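Local coordinates for ESX-5 secretion-associated protein EspG5 (Mycobacterium marinum, PDB 6VJ5) that acts as a specific cytoplasmic chaperone for cognate PE/PPE proteins, keeping their dimers from aggregating and supporting secretion of LipY and PE31/PPE18, at residues C[241-246]-C[252-257]; C[149-154]-C[280-285]; C[89-94]-C[159-164]. One frame throughout, in Å; residues are numbered along the deposited sequence.

Interaction 1 of 3, residues C[241-246]-C[252-257]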
loop_
_atom_site.group_PDB
_atom_site.type_symbol
_atom_site.label_atom_id
_atom_site.label_comp_id
_atom_site.label_asym_id
_atom_site.label_seq_id
_atom_site.Cartn_x
_atom_site.Cartn_y
_atom_site.Cartn_z
ATOM N N VAL C 241 -7.537 -26.476 -15.831
ATOM C CA VAL C 241 -8.706 -25.682 -15.480
ATOM C C VAL C 241 -9.920 -26.298 -16.160
ATOM O O VAL C 241 -9.837 -26.745 -17.308
ATOM C CB VAL C 241 -8.548 -24.206 -15.899
ATOM C CG1 VAL C 241 -9.763 -23.388 -15.455
ATOM C CG2 VAL C 241 -7.266 -23.619 -15.326
ATOM N N LEU C 242 -11.045 -26.317 -15.451
ATOM C CA LEU C 242 -12.320 -26.742 -16.011
ATOM C C LEU C 242 -13.098 -25.507 -16.436
ATOM O O LEU C 242 -13.427 -24.662 -15.597
ATOM C CB LEU C 242 -13.142 -27.555 -15.010
ATOM C CG LEU C 242 -14.582 -27.851 -15.447
ATOM C CD1 LEU C 242 -14.605 -28.725 -16.694
ATOM C CD2 LEU C 242 -15.366 -28.508 -14.312
ATOM N N SER C 243 -13.415 -25.416 -17.723
ATOM C CA SER C 243 -14.241 -24.340 -18.256
ATOM C C SER C 243 -15.559 -24.921 -18.754
ATOM O O SER C 243 -15.565 -25.810 -19.613
ATOM C CB SER C 243 -13.518 -23.604 -19.384
ATOM O OG SER C 243 -14.365 -22.628 -19.960
ATOM N N LEU C 244 -16.666 -24.412 -18.221
ATOM C CA LEU C 244 -17.998 -24.707 -18.721
ATOM C C LEU C 244 -18.533 -23.482 -19.447
ATOM O O LEU C 244 -18.368 -22.353 -18.973
ATOM C CB LEU C 244 -18.953 -25.080 -17.590
ATOM C CG LEU C 244 -18.495 -26.168 -16.623
ATOM C CD1 LEU C 244 -19.652 -26.501 -15.684
ATOM C CD2 LEU C 244 -18.028 -27.399 -17.352
ATOM N N LYS C 245 -19.182 -23.708 -20.591
ATOM C CA LYS C 245 -19.728 -22.623 -21.395
ATOM C C LYS C 245 -21.098 -23.001 -21.935
ATOM O O LYS C 245 -21.312 -24.140 -22.362
ATOM C CB LYS C 245 -18.806 -22.280 -22.570
ATOM C CG LYS C 245 -17.397 -21.880 -22.170
ATOM C CD LYS C 245 -16.519 -21.684 -23.398
ATOM C CE LYS C 245 -15.079 -21.392 -23.015
ATOM N NZ LYS C 245 -14.950 -20.109 -22.270
ATOM N N ASP C 246 -22.009 -22.025 -21.944
ATOM C CA ASP C 246 -23.394 -22.217 -22.373
ATOM C C ASP C 246 -23.630 -21.525 -23.713
ATOM O O ASP C 246 -23.812 -20.305 -23.767
ATOM C CB ASP C 246 -24.370 -21.665 -21.334
ATOM C CG ASP C 246 -24.488 -22.540 -20.125
ATOM O OD1 ASP C 246 -23.732 -23.526 -20.044
ATOM O OD2 ASP C 246 -25.343 -22.249 -19.260
ATOM N N ILE C 252 -21.034 -26.903 -22.789
ATOM C CA ILE C 252 -19.822 -27.648 -23.103
ATOM C C ILE C 252 -18.850 -27.535 -21.938
ATOM O O ILE C 252 -18.821 -26.531 -21.215
ATOM C CB ILE C 252 -19.171 -27.130 -24.404
ATOM C CG1 ILE C 252 -20.205 -27.092 -25.531
ATOM C CG2 ILE C 252 -17.979 -27.989 -24.785
ATOM C CD1 ILE C 252 -19.667 -26.571 -26.852
ATOM N N ALA C 253 -18.039 -28.578 -21.766
ATOM C CA ALA C 253 -17.023 -28.634 -20.725
ATOM C C ALA C 253 -15.660 -28.825 -21.368
ATOM O O ALA C 253 -15.487 -29.711 -22.208
ATOM C CB ALA C 253 -17.297 -29.775 -19.741
ATOM N N LEU C 254 -14.694 -28.005 -20.959
ATOM C CA LEU C 254 -13.331 -28.072 -21.460
ATOM C C LEU C 254 -12.373 -28.182 -20.287
ATOM O O LEU C 254 -12.521 -27.473 -19.287
ATOM C CB LEU C 254 -12.983 -26.834 -22.289
ATOM C CG LEU C 254 -13.940 -26.503 -23.432
ATOM C CD1 LEU C 254 -13.903 -25.018 -23.739
ATOM C CD2 LEU C 254 -13.567 -27.310 -24.663
ATOM N N TYR C 255 -11.384 -29.059 -20.414
ATOM C CA TYR C 255 -10.393 -29.185 -19.357
ATOM C C TYR C 255 -9.216 -30.003 -19.856
ATOM O O TYR C 255 -9.361 -30.850 -20.740
ATOM C CB TYR C 255 -10.995 -29.841 -18.112
ATOM C CG TYR C 255 -11.486 -31.252 -18.352
ATOM C CD1 TYR C 255 -10.624 -32.333 -18.235
ATOM C CD2 TYR C 255 -12.809 -31.502 -18.695
ATOM C CE1 TYR C 255 -11.064 -33.620 -18.448
ATOM C CE2 TYR C 255 -13.257 -32.793 -18.912
ATOM C CZ TYR C 255 -12.379 -33.847 -18.786
ATOM O OH TYR C 255 -12.812 -35.133 -19.001
ATOM N N GLN C 256 -8.047 -29.731 -19.282
ATOM C CA GLN C 256 -6.874 -30.553 -19.526
ATOM C C GLN C 256 -6.957 -31.830 -18.700
ATOM O O GLN C 256 -7.581 -31.867 -17.636
ATOM C CB GLN C 256 -5.596 -29.794 -19.172
ATOM C CG GLN C 256 -5.125 -28.835 -20.243
ATOM C CD GLN C 256 -4.025 -27.916 -19.752
ATOM O OE1 GLN C 256 -2.838 -28.230 -19.854
ATOM N NE2 GLN C 256 -4.416 -26.773 -19.212
ATOM N N GLN C 257 -6.322 -32.881 -19.199
ATOM C CA GLN C 257 -6.203 -34.132 -18.469
ATOM C C GLN C 257 -4.804 -34.252 -17.882
ATOM O O GLN C 257 -3.845 -33.674 -18.397
ATOM C CB GLN C 257 -6.503 -35.316 -19.384
ATOM C CG GLN C 257 -7.974 -35.430 -19.723
ATOM C CD GLN C 257 -8.275 -36.618 -20.595
ATOM O OE1 GLN C 257 -7.396 -37.130 -21.288
ATOM N NE2 GLN C 257 -9.524 -37.073 -20.564
#
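S243 and L254 face each other as an antiparallel hydrogen-bonded pair, and K245 and I252 form the next such pair, with L244 and A253 as the non-hydrogen-bonded pair between them. Each hydrogen-bonded pair exchanges two backbone bonds. S243 N gives a nearly straight bond of 2.7 Å to L254 O (173° at the hydrogen), and L254 N returns one of the same length to S243 O. K245 N reaches I252 O at 2.9 Å, while I252 N reaches K245 O at 2.8 Å. CA-H...O contacts fill the intervals, among them L244 CA to I252 O at 3.2 Å.

Apolar contact is concentrated on the face carrying L242, L244, A253 and Y255. The CG of L244 stands opposite its carbonyl carbon (chi1 -51°), and its CD2 presses on A253 CB at 3.4 Å. L242 brings CD1 obliquely to the Y255 ring, 3.9 Å from CD2 of that ring. Helix 275-286 lies against L242 and Y255 on this side.

On the face of S243, K245, I252 and L254, the aliphatic part of K245 runs across L254 at about a right angle, its CE 3.9 Å from L254 CD1. The ammonium continues to a salt bridge with E222, and helix 206-217 packs on K245 and I252. Another protein chain of the assembly packs on S243 and L254; its polar side chains donate a hydrogen bond to V241 O and accept one from Q256 NE2, consistent with a chaperone binding its client. The arrangement is a beta hairpin of strands 234-247 and 250-256 within the large antiparallel sheet of the EspG fold.

Interaction 2 of 3, residues C[149-154]-C[280-285]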
loop_
_atom_site.group_PDB
_atom_site.type_symbol
_atom_site.label_atom_id
_atom_site.label_comp_id
_atom_site.label_asym_id
_atom_site.label_seq_id
_atom_site.Cartn_x
_atom_site.Cartn_y
_atom_site.Cartn_z
ATOM N N SER C 149 -19.293 -33.518 -4.726
ATOM C CA SER C 149 -19.870 -32.413 -3.967
ATOM C C SER C 149 -19.442 -31.071 -4.548
ATOM O O SER C 149 -20.259 -30.151 -4.676
ATOM C CB SER C 149 -19.472 -32.520 -2.494
ATOM O OG SER C 149 -18.092 -32.810 -2.351
ATOM N N ILE C 150 -18.166 -30.941 -4.909
ATOM C CA ILE C 150 -17.696 -29.717 -5.552
ATOM C C ILE C 150 -18.399 -29.526 -6.891
ATOM O O ILE C 150 -18.919 -28.446 -7.191
ATOM C CB ILE C 150 -16.166 -29.760 -5.719
ATOM C CG1 ILE C 150 -15.481 -29.919 -4.360
ATOM C CG2 ILE C 150 -15.662 -28.497 -6.401
ATOM C CD1 ILE C 150 -13.980 -30.140 -4.442
ATOM N N ALA C 151 -18.431 -30.580 -7.713
ATOM C CA ALA C 151 -19.094 -30.485 -9.011
ATOM C C ALA C 151 -20.544 -30.047 -8.856
ATOM O O ALA C 151 -21.020 -29.178 -9.595
ATOM C CB ALA C 151 -19.015 -31.826 -9.740
ATOM N N ALA C 152 -21.261 -30.631 -7.892
ATOM C CA ALA C 152 -22.660 -30.265 -7.690
ATOM C C ALA C 152 -22.795 -28.798 -7.303
ATOM O O ALA C 152 -23.723 -28.113 -7.749
ATOM C CB ALA C 152 -23.290 -31.155 -6.618
ATOM N N LEU C 153 -21.879 -28.298 -6.471
ATOM C CA LEU C 153 -21.957 -26.906 -6.045
ATOM C C LEU C 153 -21.725 -25.958 -7.213
ATOM O O LEU C 153 -22.381 -24.914 -7.312
ATOM C CB LEU C 153 -20.945 -26.638 -4.933
ATOM C CG LEU C 153 -21.203 -27.353 -3.607
ATOM C CD1 LEU C 153 -20.026 -27.127 -2.663
ATOM C CD2 LEU C 153 -22.495 -26.876 -2.967
ATOM N N VAL C 154 -20.790 -26.295 -8.103
ATOM C CA VAL C 154 -20.554 -25.453 -9.272
ATOM C C VAL C 154 -21.788 -25.443 -10.166
ATOM O O VAL C 154 -22.273 -24.382 -10.577
ATOM C CB VAL C 154 -19.311 -25.931 -10.043
ATOM C CG1 VAL C 154 -19.098 -25.059 -11.276
ATOM C CG2 VAL C 154 -18.085 -25.919 -9.145
ATOM N N VAL C 280 -16.104 -35.561 -13.630
ATOM C CA VAL C 280 -14.781 -36.002 -14.057
ATOM C C VAL C 280 -13.845 -34.813 -14.205
ATOM O O VAL C 280 -12.649 -34.904 -13.901
ATOM C CB VAL C 280 -14.880 -36.800 -15.369
ATOM C CG1 VAL C 280 -13.489 -37.109 -15.915
ATOM C CG2 VAL C 280 -15.673 -38.081 -15.160
ATOM N N GLY C 281 -14.369 -33.679 -14.672
ATOM C CA GLY C 281 -13.520 -32.519 -14.877
ATOM C C GLY C 281 -13.043 -31.913 -13.573
ATOM O O GLY C 281 -11.881 -31.514 -13.453
ATOM N N VAL C 282 -13.931 -31.832 -12.581
ATOM C CA VAL C 282 -13.536 -31.335 -11.266
ATOM C C VAL C 282 -12.455 -32.228 -10.673
ATOM O O VAL C 282 -11.428 -31.750 -10.174
ATOM C CB VAL C 282 -14.762 -31.240 -10.339
ATOM C CG1 VAL C 282 -14.322 -30.978 -8.903
ATOM C CG2 VAL C 282 -15.716 -30.162 -10.840
ATOM N N LYS C 283 -12.674 -33.543 -10.717
ATOM C CA LYS C 283 -11.673 -34.472 -10.212
ATOM C C LYS C 283 -10.341 -34.285 -10.926
ATOM O O LYS C 283 -9.277 -34.350 -10.300
ATOM C CB LYS C 283 -12.164 -35.908 -10.378
ATOM C CG LYS C 283 -11.236 -36.950 -9.776
ATOM C CD LYS C 283 -11.662 -38.362 -10.149
ATOM C CE LYS C 283 -10.745 -39.393 -9.510
ATOM N NZ LYS C 283 -10.894 -39.402 -8.027
ATOM N N THR C 284 -10.381 -34.057 -12.242
ATOM C CA THR C 284 -9.148 -33.914 -13.009
ATOM C C THR C 284 -8.397 -32.648 -12.630
ATOM O O THR C 284 -7.161 -32.622 -12.687
ATOM C CB THR C 284 -9.461 -33.910 -14.505
ATOM O OG1 THR C 284 -10.074 -35.154 -14.870
ATOM C CG2 THR C 284 -8.195 -33.715 -15.314
ATOM N N VAL C 285 -9.123 -31.598 -12.257
ATOM C CA VAL C 285 -8.484 -30.401 -11.725
ATOM C C VAL C 285 -7.761 -30.733 -10.429
ATOM O O VAL C 285 -6.579 -30.412 -10.252
ATOM C CB VAL C 285 -9.534 -29.295 -11.516
ATOM C CG1 VAL C 285 -8.952 -28.161 -10.693
ATOM C CG2 VAL C 285 -10.051 -28.794 -12.858
#
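V282 meets I150 and A151 in a small, wholly apolar helix-to-helix contact, where helix 275-286 and helix 147-159 pack against each other on one face of the main sheet. The two methyls of the valine divide the work. CG1, placed trans to the backbone N (chi1 169°), approaches I150, lying 3.8 Å from its CG2 and 3.9 Å from its CB; the two side chains meet at a slant. CG2 turns to the neighbouring residue and rests 3.9 Å from A151 CB, at an equal distance from A151 CA. Because A151 carries just a methyl, the valine can settle close to the helix backbone, and the CA atoms of A151 and V282 are 6.1 Å apart.

Within helix 275-286, T284 OG1 bonds back to V280 O at 2.8 Å, supplementing the helical bond from T284 N. The two donors reach this oxygen from opposite faces of the carbonyl plane.

Toward the sheet, V282 and V285 rest on L242 of strand 234-247, and V154 rests on V223 and V225 of strand 221-231. W294 also touches I150. Two helices packed together on the L242-bearing face of an antiparallel sheet make an alpha+beta arrangement, here in an EspG-family protein.

Interaction 3 of 3, residues C[89-94]-C[159-164]; sequences LSRGKL and ESIHHA
I161 turns CG1 trans to its carbonyl carbon (chi1 -63°) and runs on extended, which carries CD1 to L89 and sets CG2 against R91. R91 in turn leaves the backbone extended and folds at chi3 (-63°), so that its guanidinium returns over the isoleucine. CD1 of I161 stops 3.8 Å from L89 CB and 4.0 Å from S90 O. CG2 lies 3.7 Å from R91 CB and sits over one face of the guanidinium, 3.7 Å above its plane and displaced toward the rim. The side chains cross obliquely, CG2 touching the arginine at CB and again at the guanidinium.

Strand 83-91 is an inner strand of the large antiparallel sheet of the EspG-family fold, and the loop leaving helix 147-159 packs here on the ends of interior strands; I161 also touches A221 and F116 of the strands on either side of 83-91.

The polar end of R91 adds a weak hydrogen bond from NH2 to I161 O, 3.2 Å long and bent to 127° at the hydrogen. One residue thereby offers both a methyl for the flat face of the guanidinium and a carbonyl for one of its N-H groups. Where the strand gives way to a turn, S90 OG donates to G92 O at 3.1 Å, coming from above the carbonyl plane, and N114 ND2 bonds to R91 O.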
loop_
_atom_site.group_PDB
_atom_site.type_symbol
_atom_site.label_atom_id
_atom_site.label_comp_id
_atom_site.label_asym_id
_atom_site.label_seq_id
_atom_site.Cartn_x
_atom_site.Cartn_y
_atom_site.Cartn_z
ATOM N N LEU C 89 -17.912 -17.485 -12.138
ATOM C CA LEU C 89 -19.119 -17.662 -12.929
ATOM C C LEU C 89 -19.557 -16.327 -13.506
ATOM O O LEU C 89 -19.407 -15.280 -12.871
ATOM C CB LEU C 89 -20.253 -18.248 -12.091
ATOM C CG LEU C 89 -19.879 -19.514 -11.324
ATOM C CD1 LEU C 89 -19.428 -19.137 -9.919
ATOM C CD2 LEU C 89 -21.023 -20.499 -11.295
ATOM N N SER C 90 -20.115 -16.376 -14.711
ATOM C CA SER C 90 -20.568 -15.167 -15.375
ATOM C C SER C 90 -21.926 -15.395 -16.020
ATOM O O SER C 90 -22.261 -16.500 -16.452
ATOM C CB SER C 90 -19.569 -14.694 -16.443
ATOM O OG SER C 90 -19.314 -15.721 -17.386
ATOM N N ARG C 91 -22.717 -14.328 -16.036
ATOM C CA ARG C 91 -23.846 -14.186 -16.945
ATOM C C ARG C 91 -23.322 -13.508 -18.205
ATOM O O ARG C 91 -22.843 -12.370 -18.145
ATOM C CB ARG C 91 -24.962 -13.370 -16.293
ATOM C CG ARG C 91 -25.867 -12.632 -17.264
ATOM C CD ARG C 91 -27.103 -12.073 -16.549
ATOM N NE ARG C 91 -27.929 -13.146 -16.001
ATOM C CZ ARG C 91 -28.004 -13.458 -14.710
ATOM N NH1 ARG C 91 -27.320 -12.767 -13.806
ATOM N NH2 ARG C 91 -28.776 -14.461 -14.321
ATOM N N GLY C 92 -23.373 -14.214 -19.325
ATOM C CA GLY C 92 -22.735 -13.736 -20.532
ATOM C C GLY C 92 -21.290 -14.195 -20.605
ATOM O O GLY C 92 -20.891 -15.191 -19.994
ATOM N N LYS C 93 -20.493 -13.444 -21.356
ATOM C CA LYS C 93 -19.085 -13.795 -21.497
ATOM C C LYS C 93 -18.340 -13.544 -20.189
ATOM O O LYS C 93 -18.533 -12.520 -19.528
ATOM C CB LYS C 93 -18.437 -13.006 -22.634
ATOM C CG LYS C 93 -16.972 -13.362 -22.843
ATOM C CD LYS C 93 -16.375 -12.664 -24.054
ATOM C CE LYS C 93 -14.868 -12.909 -24.133
ATOM N NZ LYS C 93 -14.521 -14.358 -24.207
ATOM N N LEU C 94 -17.497 -14.499 -19.808
ATOM C CA LEU C 94 -16.698 -14.383 -18.596
ATOM C C LEU C 94 -15.510 -13.473 -18.878
ATOM O O LEU C 94 -14.698 -13.755 -19.768
ATOM C CB LEU C 94 -16.239 -15.764 -18.135
ATOM C CG LEU C 94 -15.344 -15.815 -16.896
ATOM C CD1 LEU C 94 -16.009 -15.112 -15.725
ATOM C CD2 LEU C 94 -15.020 -17.261 -16.548
ATOM N N GLU C 159 -26.489 -23.140 -12.925
ATOM C CA GLU C 159 -27.911 -23.169 -13.253
ATOM C C GLU C 159 -28.649 -21.977 -12.654
ATOM O O GLU C 159 -29.639 -21.509 -13.228
ATOM C CB GLU C 159 -28.544 -24.475 -12.765
ATOM C CG GLU C 159 -27.960 -25.746 -13.383
ATOM C CD GLU C 159 -28.492 -26.036 -14.777
ATOM O OE1 GLU C 159 -29.161 -25.159 -15.352
ATOM O OE2 GLU C 159 -28.245 -27.147 -15.299
ATOM N N SER C 160 -28.193 -21.467 -11.508
ATOM C CA SER C 160 -28.836 -20.294 -10.928
ATOM C C SER C 160 -28.682 -19.053 -11.796
ATOM O O SER C 160 -29.392 -18.069 -11.565
ATOM C CB SER C 160 -28.279 -20.005 -9.530
ATOM O OG SER C 160 -26.989 -19.425 -9.595
ATOM N N ILE C 161 -27.783 -19.073 -12.771
ATOM C CA ILE C 161 -27.612 -17.983 -13.715
ATOM C C ILE C 161 -28.379 -18.244 -15.003
ATOM O O ILE C 161 -29.081 -17.368 -15.502
ATOM C CB ILE C 161 -26.110 -17.756 -14.000
ATOM C CG1 ILE C 161 -25.382 -17.320 -12.728
ATOM C CG2 ILE C 161 -25.932 -16.725 -15.102
ATOM C CD1 ILE C 161 -23.876 -17.371 -12.850
ATOM N N HIS C 162 -28.264 -19.456 -15.541
ATOM C CA HIS C 162 -28.826 -19.776 -16.846
ATOM C C HIS C 162 -28.923 -21.287 -16.964
ATOM O O HIS C 162 -27.944 -21.996 -16.709
ATOM C CB HIS C 162 -27.954 -19.202 -17.968
ATOM C CG HIS C 162 -28.345 -19.659 -19.339
ATOM N ND1 HIS C 162 -27.847 -20.811 -19.906
ATOM C CD2 HIS C 162 -29.170 -19.110 -20.262
ATOM C CE1 HIS C 162 -28.356 -20.959 -21.116
ATOM N NE2 HIS C 162 -29.162 -19.940 -21.357
ATOM N N HIS C 163 -30.093 -21.778 -17.345
ATOM C CA HIS C 163 -30.287 -23.207 -17.504
ATOM C C HIS C 163 -29.855 -23.635 -18.899
ATOM O O HIS C 163 -30.119 -22.943 -19.885
ATOM C CB HIS C 163 -31.738 -23.612 -17.274
ATOM C CG HIS C 163 -31.956 -25.087 -17.381
ATOM N ND1 HIS C 163 -32.393 -25.691 -18.540
ATOM C CD2 HIS C 163 -31.760 -26.083 -16.487
ATOM C CE1 HIS C 163 -32.476 -26.995 -18.348
ATOM N NE2 HIS C 163 -32.099 -27.259 -17.110
ATOM N N ALA C 164 -29.195 -24.787 -18.972
ATOM C CA ALA C 164 -28.723 -25.315 -20.242
ATOM C C ALA C 164 -28.564 -26.821 -20.113
ATOM O O ALA C 164 -28.262 -27.337 -19.036
ATOM C CB ALA C 164 -27.400 -24.667 -20.663
#

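How the interactions relate
The three contacts gather around one antiparallel sheet. Interactions 1 and 2 are nearest, with centres about 11 Å apart, and they touch directly: L242 and Y255 of the hairpin meet V285 and V280 of the helix, with Y255 OH 3.7 Å from V280 CG1. Interaction 3, centred about 14 Å from interaction 1, is tied to it by a probable hydrogen bond of 3.0 Å between D246 OD2 and H162 ND1. Interactions 2 and 3, about 17 Å apart between centres, are linked through helix 147-159, which leads from 149-154 into the loop; V154 O lies 4.1 Å from L89 CD2. Another protein chain packs on interaction 1; none touches the segments of interaction 2.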